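Local coordinates for protein agmatine N-acetyltransferase (Drosophila melanogaster, PDB 7CIW) that transfers the acetyl group of acetyl-CoA to agmatine and probably also acylates arylalkylamines such as dopamine and serotonin, at residues E68-A73 / G132-L137; K80-P85 / V116-S121. The protein carries 1 engineered substitution. One frame throughout, in Å; residues are numbered along the deposited sequence.

In the fold
Contact 1 (68-73 with 132-137) and contact 2 (80-85 with 116-121) lie near the two ends of one antiparallel pairing, that of strands 70-80 and 125-133 in the mixed sheet of the GNAT fold. The second is nested within the chain loop closed by the first: strand 70-80 runs from contact 1 to contact 2, and strand 125-133 returns. Their centres are 33 Å apart, on opposite sides of the centre of the chain, and their nearest atoms about 17 Å. Coenzyme A binds directly at contact 1, through Val133. At contact 2 the side chain of Lys80 stays about 13 Å from coenzyme A and about 11 Å from the bound acetylagmatine.

Contact 1: E68-A73 / G132-L137; sequences EGRIVA and GVDPQL. With COA (coenzyme A), chain B.
Ala73 and Val133 form an antiparallel, non-hydrogen-bonded pair, and beyond it the nearly straight bond from Asp134 N to Val72 O (2.8 Å, 171° at the hydrogen) ties the chain leaving strand 125-133 to the beginning of strand 70-80. On the face of the sheet shared by Ala73 and Val133, Ala73 CB touches Val133 CG2 at 3.9 Å, and Leu146 and Leu142 of helix 142-156 cover the pair. The CG2 branch of Val133 also packs against coenzyme A, 3.6 Å from its CDP methyl, while Val133 N donates to the pantetheine oxygen O9P at 2.9 Å. This is the GNAT arrangement in which the strand before the pyrophosphate-binding loop holds the pantetheine arm by its backbone; the loop follows directly, with Gly139 N and Asn141 N also bonded to the cofactor. Where the strand ends, Asp134 closes an Asx turn, its OD1 accepting from Gln136 N on the anti side of the carboxylate. With CG anti to the backbone N (chi1 -173°), the same carboxylate presents OD2 to Arg70 NH2 in a salt bridge of 3.0 Å. A single nitrogen, NH2, meets a single oxygen, OD2; the side chains cross at about a right angle and the planes of the two groups are 33° apart. Replacing Asp134 by an alanine would probably leave Arg70 without its charged mate here and the amide of Gln136 without its acceptor in the turn. A water carries the link further, accepting from Arg70 NH2 and donating to Gln136 OE1, 2.7 Å from each. CD2 of Leu137, in the 3-10 turn after the strand, lies against the CG1 branch of Val72 at 4.0 Å.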
ATOM      1  N   GLU A  68      -1.665 -14.940 -18.962  1.00 29.83           N
ATOM      2  CA  GLU A  68      -0.631 -15.522 -19.826  1.00 30.34           C
ATOM      3  C   GLU A  68       0.745 -15.483 -19.167  1.00 26.55           C
ATOM      4  O   GLU A  68       1.761 -15.236 -19.821  1.00 30.08           O
ATOM      5  CB  GLU A  68      -0.589 -14.830 -21.190  1.00 36.13           C
ATOM      6  CG  GLU A  68      -1.923 -14.781 -21.908  1.00 38.07           C
ATOM      7  CD  GLU A  68      -1.762 -14.578 -23.403  1.00 45.22           C
ATOM      8  OE1 GLU A  68      -2.759 -14.733 -24.140  1.00 49.37           O
ATOM      9  OE2 GLU A  68      -0.635 -14.266 -23.843  1.00 50.57           O
ATOM     10  N   GLY A  69       0.787 -15.732 -17.863  1.00 27.04           N
ATOM     11  CA  GLY A  69       2.026 -15.702 -17.123  1.00 26.52           C
ATOM     12  C   GLY A  69       2.536 -14.323 -16.771  1.00 24.19           C
ATOM     13  O   GLY A  69       3.543 -14.220 -16.061  1.00 28.54           O
ATOM     14  N   ARG A  70       1.872 -13.267 -17.222  1.00 22.46           N
ATOM     15  CA  ARG A  70       2.305 -11.895 -16.991  1.00 22.48           C
ATOM     16  C   ARG A  70       1.506 -11.301 -15.838  1.00 19.39           C
ATOM     17  O   ARG A  70       0.278 -11.447 -15.786  1.00 21.57           O
ATOM     18  CB  ARG A  70       2.118 -11.063 -18.261  1.00 23.96           C
ATOM     19  CG  ARG A  70       2.355  -9.579 -18.119  1.00 30.86           C
ATOM     20  CD  ARG A  70       2.422  -8.911 -19.494  1.00 34.10           C
ATOM     21  NE  ARG A  70       1.544  -7.744 -19.602  1.00 39.61           N
ATOM     22  CZ  ARG A  70       1.859  -6.631 -20.262  1.00 34.69           C
ATOM     23  NH1 ARG A  70       3.032  -6.531 -20.874  1.00 38.70           N
ATOM     24  NH2 ARG A  70       1.003  -5.616 -20.309  1.00 36.89           N
ATOM     25  N   ILE A  71       2.194 -10.635 -14.920  1.00 19.56           N
ATOM     26  CA  ILE A  71       1.503  -9.952 -13.827  1.00 17.66           C
ATOM     27  C   ILE A  71       0.842  -8.693 -14.370  1.00 20.76           C
ATOM     28  O   ILE A  71       1.497  -7.859 -15.006  1.00 19.09           O
ATOM     29  CB  ILE A  71       2.474  -9.621 -12.683  1.00 16.72           C
ATOM     30  CG1 ILE A  71       3.027 -10.906 -12.071  1.00 14.91           C
ATOM     31  CG2 ILE A  71       1.775  -8.748 -11.627  1.00 17.25           C
ATOM     32  CD1 ILE A  71       4.242 -10.677 -11.179  1.00 18.61           C
ATOM     33  N   VAL A  72      -0.461  -8.560 -14.128  1.00 16.81           N
ATOM     34  CA  VAL A  72      -1.218  -7.389 -14.553  1.00 17.32           C
ATOM     35  C   VAL A  72      -1.770  -6.598 -13.377  1.00 15.33           C
ATOM     36  O   VAL A  72      -2.325  -5.508 -13.586  1.00 15.57           O
ATOM     37  CB  VAL A  72      -2.356  -7.776 -15.528  1.00 17.62           C
ATOM     38  CG1 VAL A  72      -1.758  -8.289 -16.830  1.00 19.79           C
ATOM     39  CG2 VAL A  72      -3.267  -8.837 -14.923  1.00 17.20           C
ATOM     40  N   ALA A  73      -1.624  -7.095 -12.154  1.00 14.81           N
ATOM     41  CA  ALA A  73      -2.042  -6.361 -10.970  1.00 13.61           C
ATOM     42  C   ALA A  73      -1.356  -6.994  -9.767  1.00 13.58           C
ATOM     43  O   ALA A  73      -0.996  -8.172  -9.797  1.00 15.12           O
ATOM     44  CB  ALA A  73      -3.567  -6.371 -10.801  1.00 16.34           C
ATOM     45  N   GLY A 132      -1.539  -1.943  -7.227  1.00 13.09           N
ATOM     46  CA  GLY A 132      -1.388  -1.397  -8.570  1.00 11.74           C
ATOM     47  C   GLY A 132      -1.995  -2.318  -9.604  1.00 13.86           C
ATOM     48  O   GLY A 132      -2.009  -3.540  -9.437  1.00 14.21           O
ATOM     49  N   VAL A 133      -2.521  -1.718 -10.676  1.00 14.45           N
ATOM     50  CA  VAL A 133      -3.135  -2.430 -11.792  1.00 13.74           C
ATOM     51  C   VAL A 133      -2.549  -1.874 -13.085  1.00 15.59           C
ATOM     52  O   VAL A 133      -2.414  -0.654 -13.224  1.00 16.38           O
ATOM     53  CB  VAL A 133      -4.672  -2.283 -11.792  1.00 14.72           C
ATOM     54  CG1 VAL A 133      -5.271  -2.948 -13.020  1.00 16.08           C
ATOM     55  CG2 VAL A 133      -5.276  -2.913 -10.539  1.00 14.84           C
ATOM     56  N   ASP A 134      -2.176  -2.767 -14.005  1.00 14.37           N
ATOM     57  CA  ASP A 134      -1.745  -2.383 -15.345  1.00 15.69           C
ATOM     58  C   ASP A 134      -2.779  -1.448 -15.966  1.00 20.63           C
ATOM     59  O   ASP A 134      -3.979  -1.758 -15.942  1.00 18.31           O
ATOM     60  CB  ASP A 134      -1.577  -3.652 -16.193  1.00 17.98           C
ATOM     61  CG  ASP A 134      -0.960  -3.402 -17.572  1.00 24.33           C
ATOM     62  OD1 ASP A 134      -1.364  -2.469 -18.292  1.00 23.11           O
ATOM     63  OD2 ASP A 134      -0.088  -4.202 -17.958  1.00 27.51           O
ATOM     64  N   PRO A 135      -2.365  -0.306 -16.514  1.00 20.14           N
ATOM     65  CA  PRO A 135      -3.334   0.630 -17.107  1.00 22.77           C
ATOM     66  C   PRO A 135      -4.259  -0.016 -18.119  1.00 23.04           C
ATOM     67  O   PRO A 135      -5.427   0.376 -18.220  1.00 24.49           O
ATOM     68  CB  PRO A 135      -2.430   1.686 -17.756  1.00 24.41           C
ATOM     69  CG  PRO A 135      -1.175   1.637 -16.951  1.00 26.86           C
ATOM     70  CD  PRO A 135      -0.986   0.196 -16.601  1.00 21.92           C
ATOM     71  N   GLN A 136      -3.785  -1.028 -18.849  1.00 19.47           N
ATOM     72  CA  GLN A 136      -4.628  -1.697 -19.829  1.00 22.02           C
ATOM     73  C   GLN A 136      -5.724  -2.538 -19.193  1.00 22.73           C
ATOM     74  O   GLN A 136      -6.662  -2.938 -19.890  1.00 25.31           O
ATOM     75  CB  GLN A 136      -3.768  -2.578 -20.731  1.00 21.26           C
ATOM     76  CG  GLN A 136      -2.973  -1.797 -21.749  1.00 24.13           C
ATOM     77  CD  GLN A 136      -2.351  -2.685 -22.800  1.00 28.12           C
ATOM     78  OE1 GLN A 136      -1.708  -3.691 -22.482  1.00 27.94           O
ATOM     79  NE2 GLN A 136      -2.532  -2.319 -24.065  1.00 25.56           N
ATOM     80  N   LEU A 137      -5.628  -2.833 -17.899  1.00 19.56           N
ATOM     81  CA  LEU A 137      -6.636  -3.627 -17.208  1.00 23.62           C
ATOM     82  C   LEU A 137      -7.398  -2.817 -16.166  1.00 21.15           C
ATOM     83  O   LEU A 137      -8.135  -3.398 -15.366  1.00 22.60           O
ATOM     84  CB  LEU A 137      -5.988  -4.847 -16.549  1.00 23.10           C
ATOM     85  CG  LEU A 137      -5.619  -6.109 -17.347  1.00 26.06           C
ATOM     86  CD1 LEU A 137      -6.852  -6.724 -17.990  1.00 29.20           C
ATOM     87  CD2 LEU A 137      -4.545  -5.835 -18.389  1.00 23.79           C
TER
HETATM   88  N1A COA B 301      -6.309   7.033 -13.602  1.00 25.29           N
HETATM   89  C2A COA B 301      -7.472   7.399 -14.209  1.00 23.60           C
HETATM   90  N3A COA B 301      -8.622   6.672 -14.009  1.00 25.01           N
HETATM   91  C4A COA B 301      -8.609   5.590 -13.213  1.00 21.94           C
HETATM   92  C5A COA B 301      -7.461   5.231 -12.621  1.00 23.63           C
HETATM   93  C6A COA B 301      -6.311   5.968 -12.821  1.00 25.19           C
HETATM   94  N6A COA B 301      -4.851   5.969 -12.397  1.00 22.72           N
HETATM   95  N7A COA B 301      -7.673   4.122 -11.868  1.00 20.88           N
HETATM   96  C8A COA B 301      -8.963   3.779 -11.992  1.00 21.59           C
HETATM   97  N9A COA B 301      -9.532   4.682 -12.805  1.00 21.46           N
HETATM   98  C1B COA B 301     -10.762   4.832 -13.323  1.00 20.79           C
HETATM   99  C2B COA B 301     -11.054   3.551 -14.142  1.00 21.80           C
HETATM  100  O2B COA B 301     -10.481   3.617 -15.507  1.00 23.79           O
HETATM  101  C3B COA B 301     -12.393   3.398 -14.103  1.00 21.57           C
HETATM  102  O3B COA B 301     -13.136   4.328 -14.936  1.00 22.77           O
HETATM  103  P3B COA B 301     -13.617   3.991 -16.492  1.00 22.31           P
HETATM  104  O7A COA B 301     -13.876   2.505 -16.654  1.00 23.51           O
HETATM  105  O8A COA B 301     -14.838   4.845 -16.849  1.00 19.95           O
HETATM  106  O9A COA B 301     -12.446   4.410 -17.369  1.00 25.52           O
HETATM  107  C4B COA B 301     -12.791   3.882 -12.594  1.00 20.36           C
HETATM  108  O4B COA B 301     -11.855   4.737 -12.203  1.00 23.36           O
HETATM  109  C5B COA B 301     -12.936   2.717 -11.646  1.00 21.70           C
HETATM  110  O5B COA B 301     -11.857   1.825 -11.892  1.00 22.22           O
HETATM  111  P1A COA B 301     -11.385   0.707 -10.735  1.00 22.80           P
HETATM  112  O1A COA B 301     -11.954   0.999  -9.344  1.00 23.12           O
HETATM  113  O2A COA B 301     -11.717  -0.692 -11.232  1.00 27.60           O
HETATM  114  O3A COA B 301      -9.762   0.914 -10.635  1.00 20.27           O
HETATM  115  P2A COA B 301      -8.607  -0.251 -10.704  1.00 19.51           P
HETATM  116  O4A COA B 301      -8.547  -0.841 -12.081  1.00 19.04           O
HETATM  117  O5A COA B 301      -8.850  -1.271  -9.615  1.00 19.11           O
HETATM  118  O6A COA B 301      -7.263   0.655 -10.422  1.00 18.44           O
HETATM  119  CBP COA B 301      -5.701   1.515  -8.944  1.00 16.63           C
HETATM  120  CCP COA B 301      -7.173   1.362  -9.229  1.00 17.85           C
HETATM  121  CDP COA B 301      -5.144   0.101  -8.565  1.00 16.59           C
HETATM  122  CEP COA B 301      -5.491   2.488  -7.774  1.00 17.22           C
HETATM  123  CAP COA B 301      -5.035   2.093 -10.190  1.00 17.57           C
HETATM  124  OAP COA B 301      -5.491   3.412 -10.372  1.00 19.46           O
HETATM  125  C9P COA B 301      -3.496   2.135 -10.118  1.00 17.36           C
HETATM  126  O9P COA B 301      -2.816   1.168 -10.278  1.00 15.30           O
HETATM  127  N8P COA B 301      -2.863   3.418  -9.886  1.00 17.44           N
HETATM  128  C7P COA B 301      -1.396   3.568  -9.864  1.00 16.89           C
HETATM  129  C6P COA B 301      -0.700   3.094  -8.517  1.00 14.99           C
HETATM  130  C5P COA B 301      -1.469   3.731  -7.388  1.00 16.66           C
HETATM  131  O5P COA B 301      -1.648   4.919  -7.324  1.00 16.22           O
HETATM  132  N4P COA B 301      -1.988   2.790  -6.354  1.00 15.21           N
HETATM  133  C3P COA B 301      -2.795   3.191  -5.213  1.00 18.72           C
HETATM  134  C2P COA B 301      -2.031   4.048  -4.203  1.00 19.13           C
HETATM  135  S1P COA B 301      -3.241   4.145  -2.849  1.00 17.41           S
HETATM  136  O   HOH W   1       0.962  -3.952 -22.472  1.00 26.92           O

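Contact 2: K80-P85 / V116-S121; sequences KDSHEP and VCRRFS
Ser82 and Arg118 supply the direct hydrogen bond of this contact: Arg118 NH1 donates to Ser82 O at 2.7 Å. The donor lies in the carbonyl plane, on a lone pair, though the oxygen sits 19° out of the guanidinium plane. The arginine reaches it with a chain extended from CG to NE, and Ser82 CB covers one face of the guanidinium, 3.7 Å from NH1. Asp115, just ahead of the helix, forms a salt bridge to the same nitrogen.

Van der Waals contacts come from Cys117 and Val116. Cys117 faces the turn, its SG resting 3.7 Å from Asp81 C and its CB meeting CB of Ser82. Lys80, its chain extended beyond CG, crosses Val116 at about a right angle and lays CE 3.7 Å from the CG2 branch.

The polar end of Lys80 continues to a salt bridge with Glu111 of helix 99-114, and a water accepts from both Lys80 NZ and Val116 N, 3.0 Å from each.

Within 80-85, Asp81 OD1 takes His83 N from above its carboxylate plane, a capping bond in the type I turn leading into helix 84-95. The contact brings together the two ends of the largely helical connection (helices 84-95, 99-114 and 116-119) that here joins strands 70-80 and 125-133, neighbouring antiparallel strands of the GNAT sheet.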
ATOM      1  N   LYS A  80       0.817  -5.433  11.241  1.00 14.98           N
ATOM      2  CA  LYS A  80       1.334  -4.432  12.164  1.00 16.31           C
ATOM      3  C   LYS A  80       0.608  -4.561  13.494  1.00 16.78           C
ATOM      4  O   LYS A  80      -0.503  -5.094  13.574  1.00 15.67           O
ATOM      5  CB  LYS A  80       1.206  -3.008  11.598  1.00 18.67           C
ATOM      6  CG  LYS A  80      -0.206  -2.487  11.470  1.00 16.60           C
ATOM      7  CD  LYS A  80      -0.197  -1.106  10.784  1.00 17.42           C
ATOM      8  CE  LYS A  80      -1.588  -0.487  10.782  1.00 16.45           C
ATOM      9  NZ  LYS A  80      -1.601   0.818  10.047  1.00 16.50           N
ATOM     10  N   ASP A  81       1.268  -4.082  14.549  1.00 16.40           N
ATOM     11  CA  ASP A  81       0.689  -4.102  15.884  1.00 16.25           C
ATOM     12  C   ASP A  81       0.752  -2.710  16.502  1.00 15.27           C
ATOM     13  O   ASP A  81       1.052  -1.725  15.811  1.00 16.98           O
ATOM     14  CB  ASP A  81       1.402  -5.146  16.761  1.00 15.90           C
ATOM     15  CG  ASP A  81       2.877  -4.810  17.014  1.00 20.19           C
ATOM     16  OD1 ASP A  81       3.332  -3.715  16.625  1.00 20.90           O
ATOM     17  OD2 ASP A  81       3.584  -5.656  17.614  1.00 24.42           O
ATOM     18  N   SER A  82       0.484  -2.614  17.805  1.00 17.21           N
ATOM     19  CA  SER A  82       0.418  -1.309  18.457  1.00 16.83           C
ATOM     20  C   SER A  82       1.777  -0.628  18.575  1.00 20.04           C
ATOM     21  O   SER A  82       1.825   0.552  18.945  1.00 21.62           O
ATOM     22  CB  SER A  82      -0.206  -1.449  19.840  1.00 25.06           C
ATOM     23  OG  SER A  82       0.621  -2.226  20.680  1.00 25.24           O
ATOM     24  N   HIS A  83       2.866  -1.332  18.284  1.00 19.49           N
ATOM     25  CA  HIS A  83       4.195  -0.742  18.257  1.00 19.70           C
ATOM     26  C   HIS A  83       4.519  -0.081  16.922  1.00 17.98           C
ATOM     27  O   HIS A  83       5.526   0.622  16.821  1.00 18.17           O
ATOM     28  CB  HIS A  83       5.245  -1.819  18.582  1.00 20.61           C
ATOM     29  CG  HIS A  83       6.615  -1.278  18.843  1.00 27.32           C
ATOM     30  ND1 HIS A  83       7.673  -1.489  17.986  1.00 28.36           N
ATOM     31  CD2 HIS A  83       7.100  -0.538  19.868  1.00 25.99           C
ATOM     32  CE1 HIS A  83       8.749  -0.896  18.470  1.00 26.78           C
ATOM     33  NE2 HIS A  83       8.430  -0.312  19.610  1.00 29.49           N
ATOM     34  N   GLU A  84       3.679  -0.262  15.902  1.00 16.04           N
ATOM     35  CA  GLU A  84       4.011   0.278  14.584  1.00 16.16           C
ATOM     36  C   GLU A  84       4.218   1.793  14.558  1.00 16.90           C
ATOM     37  O   GLU A  84       5.095   2.248  13.804  1.00 16.06           O
ATOM     38  CB  GLU A  84       2.941  -0.142  13.566  1.00 16.63           C
ATOM     39  CG  GLU A  84       3.323   0.137  12.110  1.00 18.15           C
ATOM     40  CD  GLU A  84       4.517  -0.679  11.612  1.00 23.97           C
ATOM     41  OE1 GLU A  84       5.067  -1.513  12.366  1.00 25.78           O
ATOM     42  OE2 GLU A  84       4.902  -0.487  10.438  1.00 28.84           O
ATOM     43  N   PRO A  85       3.496   2.619  15.326  1.00 17.52           N
ATOM     44  CA  PRO A  85       3.828   4.058  15.295  1.00 16.71           C
ATOM     45  C   PRO A  85       5.268   4.342  15.701  1.00 16.68           C
ATOM     46  O   PRO A  85       5.950   5.156  15.062  1.00 18.13           O
ATOM     47  CB  PRO A  85       2.813   4.671  16.268  1.00 18.64           C
ATOM     48  CG  PRO A  85       1.630   3.737  16.169  1.00 18.66           C
ATOM     49  CD  PRO A  85       2.248   2.367  16.073  1.00 17.19           C
ATOM     50  N   VAL A 116      -4.193   2.391  14.712  1.00 17.48           N
ATOM     51  CA  VAL A 116      -5.488   1.714  14.624  1.00 15.86           C
ATOM     52  C   VAL A 116      -5.646   0.642  15.687  1.00 18.23           C
ATOM     53  O   VAL A 116      -6.772   0.275  16.036  1.00 15.43           O
ATOM     54  CB  VAL A 116      -5.718   1.109  13.230  1.00 16.72           C
ATOM     55  CG1 VAL A 116      -5.851   2.203  12.179  1.00 17.09           C
ATOM     56  CG2 VAL A 116      -4.618   0.064  12.883  1.00 17.23           C
ATOM     57  N   CYS A 117      -4.548   0.074  16.179  1.00 16.51           N
ATOM     58  CA  CYS A 117      -4.669  -0.962  17.205  1.00 18.71           C
ATOM     59  C   CYS A 117      -5.222  -0.387  18.499  1.00 19.09           C
ATOM     60  O   CYS A 117      -6.096  -0.993  19.139  1.00 22.51           O
ATOM     61  CB  CYS A 117      -3.306  -1.620  17.414  1.00 19.79           C
ATOM     62  SG  CYS A 117      -2.893  -2.710  15.989  1.00 19.56           S
ATOM     63  N   ARG A 118      -4.757   0.805  18.859  1.00 19.12           N
ATOM     64  CA  ARG A 118      -5.300   1.497  20.021  1.00 21.76           C
ATOM     65  C   ARG A 118      -6.678   2.075  19.725  1.00 21.09           C
ATOM     66  O   ARG A 118      -7.575   2.036  20.580  1.00 24.75           O
ATOM     67  CB  ARG A 118      -4.356   2.613  20.443  1.00 22.38           C
ATOM     68  CG  ARG A 118      -2.988   2.116  20.848  1.00 31.37           C
ATOM     69  CD  ARG A 118      -2.194   3.183  21.591  1.00 32.30           C
ATOM     70  NE  ARG A 118      -1.021   2.591  22.223  1.00 32.65           N
ATOM     71  CZ  ARG A 118       0.038   2.147  21.552  1.00 35.19           C
ATOM     72  NH1 ARG A 118       0.077   2.238  20.221  1.00 30.03           N
ATOM     73  NH2 ARG A 118       1.059   1.612  22.210  1.00 40.24           N
ATOM     74  N   ARG A 119      -6.859   2.618  18.522  1.00 19.11           N
ATOM     75  CA  ARG A 119      -8.119   3.267  18.179  1.00 15.94           C
ATOM     76  C   ARG A 119      -9.294   2.303  18.285  1.00 19.83           C
ATOM     77  O   ARG A 119     -10.353   2.667  18.809  1.00 21.88           O
ATOM     78  CB  ARG A 119      -8.031   3.862  16.770  1.00 18.90           C
ATOM     79  CG  ARG A 119      -9.332   4.478  16.247  1.00 20.80           C
ATOM     80  CD  ARG A 119      -9.172   4.918  14.789  1.00 26.21           C
ATOM     81  NE  ARG A 119      -8.172   5.979  14.646  1.00 26.85           N
ATOM     82  CZ  ARG A 119      -8.463   7.259  14.430  1.00 28.78           C
ATOM     83  NH1 ARG A 119      -9.728   7.647  14.318  1.00 26.61           N
ATOM     84  NH2 ARG A 119      -7.487   8.157  14.322  1.00 29.02           N
ATOM     85  N   PHE A 120      -9.129   1.070  17.802  1.00 17.00           N
ATOM     86  CA  PHE A 120     -10.216   0.095  17.765  1.00 16.46           C
ATOM     87  C   PHE A 120     -10.037  -1.050  18.759  1.00 19.14           C
ATOM     88  O   PHE A 120     -10.810  -2.013  18.715  1.00 18.48           O
ATOM     89  CB  PHE A 120     -10.373  -0.470  16.341  1.00 16.70           C
ATOM     90  CG  PHE A 120     -10.808   0.554  15.329  1.00 17.82           C
ATOM     91  CD1 PHE A 120      -9.956   0.948  14.302  1.00 18.05           C
ATOM     92  CD2 PHE A 120     -12.059   1.143  15.424  1.00 19.29           C
ATOM     93  CE1 PHE A 120     -10.351   1.902  13.380  1.00 20.17           C
ATOM     94  CE2 PHE A 120     -12.467   2.092  14.496  1.00 21.43           C
ATOM     95  CZ  PHE A 120     -11.610   2.476  13.476  1.00 20.63           C
ATOM     96  N   SER A 121      -9.044  -0.965  19.650  1.00 20.39           N
ATOM     97  CA  SER A 121      -8.742  -2.023  20.622  1.00 17.77           C
ATOM     98  C   SER A 121      -8.657  -3.393  19.954  1.00 20.46           C
ATOM     99  O   SER A 121      -9.316  -4.351  20.362  1.00 21.28           O
ATOM    100  CB  SER A 121      -9.770  -2.049  21.759  1.00 22.68           C
ATOM    101  OG  SER A 121      -9.411  -1.167  22.813  1.00 28.74           O
TER
HETATM  102  O   HOH W   2      -2.388   2.611  12.379  1.00 18.91           O